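Local coordinates for (R)-specific secondary-alkylsulfatase (PDB 4AXH), which hydrolyses (R)-secondary alkyl sulfates with strict inversion of configuration, giving (S)-alcohols and sulfate in a zinc-dependent reaction, at residues E506-Q511 with N519-G524; A46-N51 with T100-L105. All blocks are in the same frame, centred on the assembly; numbering follows the deposited sequence.

Interaction 1 of 2, residues E506-Q511 with N519-G524; sequences EQLGYQ and NMYMTG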
# COMPACT_ATOMS: atom_id res chain seq x y z
N GLU A 506 -7.11 0.13 29.10
CA GLU A 506 -6.71 1.25 29.93
C GLU A 506 -5.31 1.05 30.51
O GLU A 506 -4.52 2.00 30.50
CB GLU A 506 -7.74 1.41 31.05
CG GLU A 506 -7.51 2.57 32.00
CD GLU A 506 -8.70 2.78 32.90
OE1 GLU A 506 -8.87 2.01 33.88
OE2 GLU A 506 -9.53 3.65 32.56
N GLN A 507 -5.01 -0.18 31.00
CA GLN A 507 -3.72 -0.59 31.56
C GLN A 507 -2.67 -0.58 30.46
O GLN A 507 -1.56 -0.13 30.71
CB GLN A 507 -3.79 -1.97 32.24
CG GLN A 507 -4.59 -2.03 33.57
CD GLN A 507 -4.13 -1.09 34.66
OE1 GLN A 507 -2.98 -1.11 35.09
NE2 GLN A 507 -5.07 -0.29 35.17
N LEU A 508 -3.04 -1.01 29.22
CA LEU A 508 -2.18 -0.97 28.02
C LEU A 508 -1.84 0.48 27.65
O LEU A 508 -0.74 0.76 27.17
CB LEU A 508 -2.80 -1.69 26.82
CG LEU A 508 -2.95 -3.22 26.93
CD1 LEU A 508 -3.81 -3.76 25.79
CD2 LEU A 508 -1.61 -3.93 26.94
N GLY A 509 -2.79 1.39 27.89
CA GLY A 509 -2.66 2.82 27.67
C GLY A 509 -1.74 3.43 28.69
O GLY A 509 -0.91 4.27 28.35
N TYR A 510 -1.87 2.98 29.97
CA TYR A 510 -1.00 3.41 31.07
C TYR A 510 0.44 2.94 30.82
O TYR A 510 1.37 3.57 31.29
CB TYR A 510 -1.48 2.81 32.42
CG TYR A 510 -2.79 3.34 32.97
CD1 TYR A 510 -3.26 4.61 32.62
CD2 TYR A 510 -3.55 2.60 33.88
CE1 TYR A 510 -4.46 5.11 33.14
CE2 TYR A 510 -4.76 3.08 34.38
CZ TYR A 510 -5.21 4.34 34.00
OH TYR A 510 -6.40 4.84 34.49
N GLN A 511 0.60 1.83 30.08
CA GLN A 511 1.88 1.18 29.81
C GLN A 511 2.64 1.68 28.58
O GLN A 511 3.86 1.75 28.63
CB GLN A 511 1.70 -0.36 29.73
CG GLN A 511 1.63 -1.07 31.09
CD GLN A 511 1.40 -2.56 30.95
OE1 GLN A 511 1.73 -3.18 29.93
NE2 GLN A 511 0.85 -3.16 32.01
N ASN A 519 -3.81 7.42 23.06
CA ASN A 519 -5.06 8.07 22.66
C ASN A 519 -6.09 7.02 22.18
O ASN A 519 -7.26 7.13 22.52
CB ASN A 519 -4.82 9.10 21.58
CG ASN A 519 -4.07 10.36 21.99
OD1 ASN A 519 -4.14 10.81 23.13
ND2 ASN A 519 -3.38 11.00 21.04
N MET A 520 -5.64 6.00 21.44
CA MET A 520 -6.51 4.94 20.90
C MET A 520 -7.09 4.04 21.99
O MET A 520 -8.31 3.95 22.10
CB MET A 520 -5.81 4.10 19.81
CG MET A 520 -5.40 4.89 18.58
SD MET A 520 -4.66 3.82 17.29
CE MET A 520 -3.02 4.14 17.53
N TYR A 521 -6.24 3.38 22.81
CA TYR A 521 -6.68 2.51 23.90
C TYR A 521 -7.61 3.26 24.80
O TYR A 521 -8.68 2.73 25.11
CB TYR A 521 -5.50 1.95 24.70
CG TYR A 521 -4.61 0.97 23.95
CD1 TYR A 521 -5.15 -0.12 23.29
CD2 TYR A 521 -3.23 1.05 24.06
CE1 TYR A 521 -4.33 -1.06 22.65
CE2 TYR A 521 -2.40 0.11 23.44
CZ TYR A 521 -2.95 -0.94 22.73
OH TYR A 521 -2.13 -1.86 22.11
N MET A 522 -7.26 4.51 25.17
CA MET A 522 -8.10 5.38 26.00
C MET A 522 -9.49 5.69 25.38
O MET A 522 -10.50 5.63 26.09
CB MET A 522 -7.34 6.67 26.37
CG MET A 522 -6.86 6.75 27.84
SD MET A 522 -6.16 5.24 28.59
CE MET A 522 -5.04 5.95 29.74
N THR A 523 -9.55 5.97 24.05
CA THR A 523 -10.80 6.23 23.34
C THR A 523 -11.59 4.95 23.33
O THR A 523 -12.80 4.99 23.52
CB THR A 523 -10.54 6.83 21.94
OG1 THR A 523 -9.73 8.01 22.07
CG2 THR A 523 -11.85 7.18 21.22
N GLY A 524 -10.88 3.83 23.18
CA GLY A 524 -11.40 2.47 23.20
C GLY A 524 -12.05 2.13 24.53
O GLY A 524 -13.21 1.70 24.56
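Leu-508 lays its CB over one face of the Tyr-521 ring, 4.0 Å from the ring centroid and only 16° off the ring normal, a CH-pi contact. The tyrosine swings CG beside its own backbone N (chi1 -68°), and from there the ring spreads against the opposing helix rather than pointing at it end-on. The leucine's branch runs on past the ring, CD1 coming 4.2 Å from Tyr-521 CE1. Next to it Gly-509 presents bare backbone: with no side chain to hold the helices apart, its CA lies 5.5 Å from the CA of Tyr-521, and a glycine suits this place for that reason.

The two segments belong to consecutive helices, 495-511 and 515-529, which form an antiparallel helical hairpin in the dimerisation region of the alkylsulfatase. Their local axes approach to 8.2 Å with 158° between directions. Leu-442 of the second subunit packs on Tyr-521, bringing the dimer partner up to this ring.

Met-522 makes the second half of the contact. Its flexible chain bends at its second torsion and carries the methyl end back across the gap, where CE meets Tyr-510 CE1 at 3.5 Å; the two side chains cross at about a right angle. Backbone atom Glu-506 O sits above one face of that tyrosine ring, toward its rim, while Gln-507 OE1 lies in the ring plane at the edge. Met-522 SD passes 4.1 Å from Glu-506 O, an apolar neighbour for a carbonyl already taken by Tyr-510 N in the helix. The polar ends of Tyr-510 and Glu-506 find partners outside the two segments: Tyr-510 OH hydrogen-bonds Gln-242 and the carbonyl of Lys-35, and the Glu-506 carboxylate forms a salt bridge with Arg-529, farther along the partner helix.

Interaction 2 of 2, residues A46-N51 with T100-L105; sequences AEVLKN and TVNPSL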
# COMPACT_ATOMS: atom_id res chain seq x y z
N ALA A 46 8.10 2.04 36.29
CA ALA A 46 9.29 2.35 37.10
C ALA A 46 10.55 1.71 36.47
O ALA A 46 11.64 2.27 36.60
CB ALA A 46 9.11 1.89 38.53
N GLU A 47 10.38 0.55 35.78
CA GLU A 47 11.48 -0.14 35.10
C GLU A 47 12.04 0.72 33.95
O GLU A 47 13.24 0.74 33.76
CB GLU A 47 11.07 -1.58 34.68
CG GLU A 47 12.18 -2.48 34.13
CD GLU A 47 13.52 -2.51 34.83
OE1 GLU A 47 13.58 -2.16 36.03
OE2 GLU A 47 14.52 -2.91 34.18
N VAL A 48 11.17 1.49 33.26
CA VAL A 48 11.53 2.42 32.16
C VAL A 48 12.50 3.49 32.68
O VAL A 48 13.36 3.89 31.91
CB VAL A 48 10.30 3.04 31.43
CG1 VAL A 48 10.71 3.85 30.21
CG2 VAL A 48 9.28 1.99 31.04
N LEU A 49 12.39 3.93 33.95
CA LEU A 49 13.27 4.93 34.60
C LEU A 49 14.75 4.63 34.38
O LEU A 49 15.53 5.53 34.11
CB LEU A 49 12.95 5.07 36.10
CG LEU A 49 11.83 6.07 36.51
CD1 LEU A 49 10.46 5.51 36.26
CD2 LEU A 49 11.89 6.36 37.99
N LYS A 50 15.13 3.36 34.49
CA LYS A 50 16.49 2.85 34.20
C LYS A 50 16.39 2.28 32.79
O LYS A 50 15.29 2.22 32.26
CB LYS A 50 16.98 1.80 35.23
CG LYS A 50 15.94 0.83 35.76
CD LYS A 50 16.10 0.69 37.25
CE LYS A 50 14.95 -0.06 37.86
NZ LYS A 50 15.08 -0.15 39.34
N ASN A 51 17.49 1.95 32.14
CA ASN A 51 17.47 1.47 30.74
C ASN A 51 16.99 2.48 29.61
O ASN A 51 17.01 2.15 28.43
CB ASN A 51 16.96 -0.01 30.58
CG ASN A 51 15.53 -0.29 30.95
OD1 ASN A 51 15.23 -0.96 31.96
ND2 ASN A 51 14.60 0.22 30.16
N THR A 100 0.45 5.75 36.25
CA THR A 100 -0.53 5.59 35.17
C THR A 100 -0.06 6.14 33.80
O THR A 100 -0.84 6.15 32.84
CB THR A 100 -1.87 6.17 35.60
OG1 THR A 100 -1.71 7.56 35.77
CG2 THR A 100 -2.41 5.56 36.86
N VAL A 101 1.20 6.60 33.69
CA VAL A 101 1.77 7.03 32.41
C VAL A 101 3.26 6.70 32.27
O VAL A 101 4.05 7.02 33.14
CB VAL A 101 1.31 8.40 31.81
CG1 VAL A 101 0.98 9.43 32.87
CG2 VAL A 101 2.24 8.92 30.73
N ASN A 102 3.59 5.99 31.16
CA ASN A 102 4.93 5.59 30.77
C ASN A 102 5.87 6.79 30.89
O ASN A 102 5.55 7.86 30.37
CB ASN A 102 4.91 5.08 29.36
CG ASN A 102 6.24 4.47 28.93
OD1 ASN A 102 7.29 5.13 28.92
ND2 ASN A 102 6.18 3.25 28.45
N PRO A 103 7.01 6.64 31.60
CA PRO A 103 7.90 7.78 31.83
C PRO A 103 8.48 8.44 30.59
O PRO A 103 8.69 9.64 30.64
CB PRO A 103 8.96 7.21 32.78
CG PRO A 103 8.35 6.04 33.39
CD PRO A 103 7.50 5.45 32.32
N SER A 104 8.72 7.67 29.50
CA SER A 104 9.23 8.18 28.22
C SER A 104 8.17 9.07 27.54
O SER A 104 8.50 10.11 27.00
CB SER A 104 9.60 7.02 27.30
OG SER A 104 10.22 7.45 26.10
N LEU A 105 6.88 8.63 27.57
CA LEU A 105 5.75 9.36 27.02
C LEU A 105 5.60 10.71 27.78
O LEU A 105 5.42 11.76 27.13
CB LEU A 105 4.45 8.54 27.12
CG LEU A 105 3.16 9.19 26.51
CD1 LEU A 105 3.40 9.88 25.16
CD2 LEU A 105 2.08 8.16 26.34
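The planar amide of Asn-102 has Val-48 CG1 well clear of its plane, 3.9 Å from OD1, whereas within the plane that same oxygen takes the N-H of Ser-104 over 3.0 Å, with an N-H...O angle of 144°. At the neighbouring proline ring, Val-48 CB stands well above the mean plane, 3.8 Å from Pro-103 CD, while Leu-49 CD1 comes in close to that plane, 3.6 Å from Pro-103 CG.

Both methyls of Val-48 flank Pro-103 CD, and CG1, anti to the backbone N (chi1 -173°), also reaches the amide oxygen. Asn-102 is the N-cap of helix 103-111. First-turn N-H groups have no carbonyl of a preceding turn to bond; proline at the first helical position has no N-H to leave without a partner, and Ser-104 N is capped. The other end of the amide, ND2, bonds to the carbonyl of Gln-511, and Phe-54 also packs on the proline.

Across the contact itself no hydrogen bond forms. Aliphatic carbons thus join the C-terminal part of helix 39-48 and the residues after it to the start of helix 103-111, mainly by van der Waals and hydrophobic contact, while the asparagine's oxygen and nitrogen are both engaged within its own side of the contact or beyond it, which fixes the rotation of its amide.

From the N terminus, helix 39-48 comes first, and interaction 2 closes a long loop of 48 residues by bringing the C-terminal part of this helix and the residues after it against the start of helix 103-111. Some 400 residues later in the chain, interaction 1 closes a tight connection of three residues, 512-514, between helices 495-511 and 515-529. The two contacts are in series, neither nested nor crossed, with centres about 16 Å apart. They nevertheless meet in space, through the Asn-102 to Gln-511 bond and through Tyr-510, which packs on Thr-100. The N-terminal region is thereby tied to the helical dimerisation region.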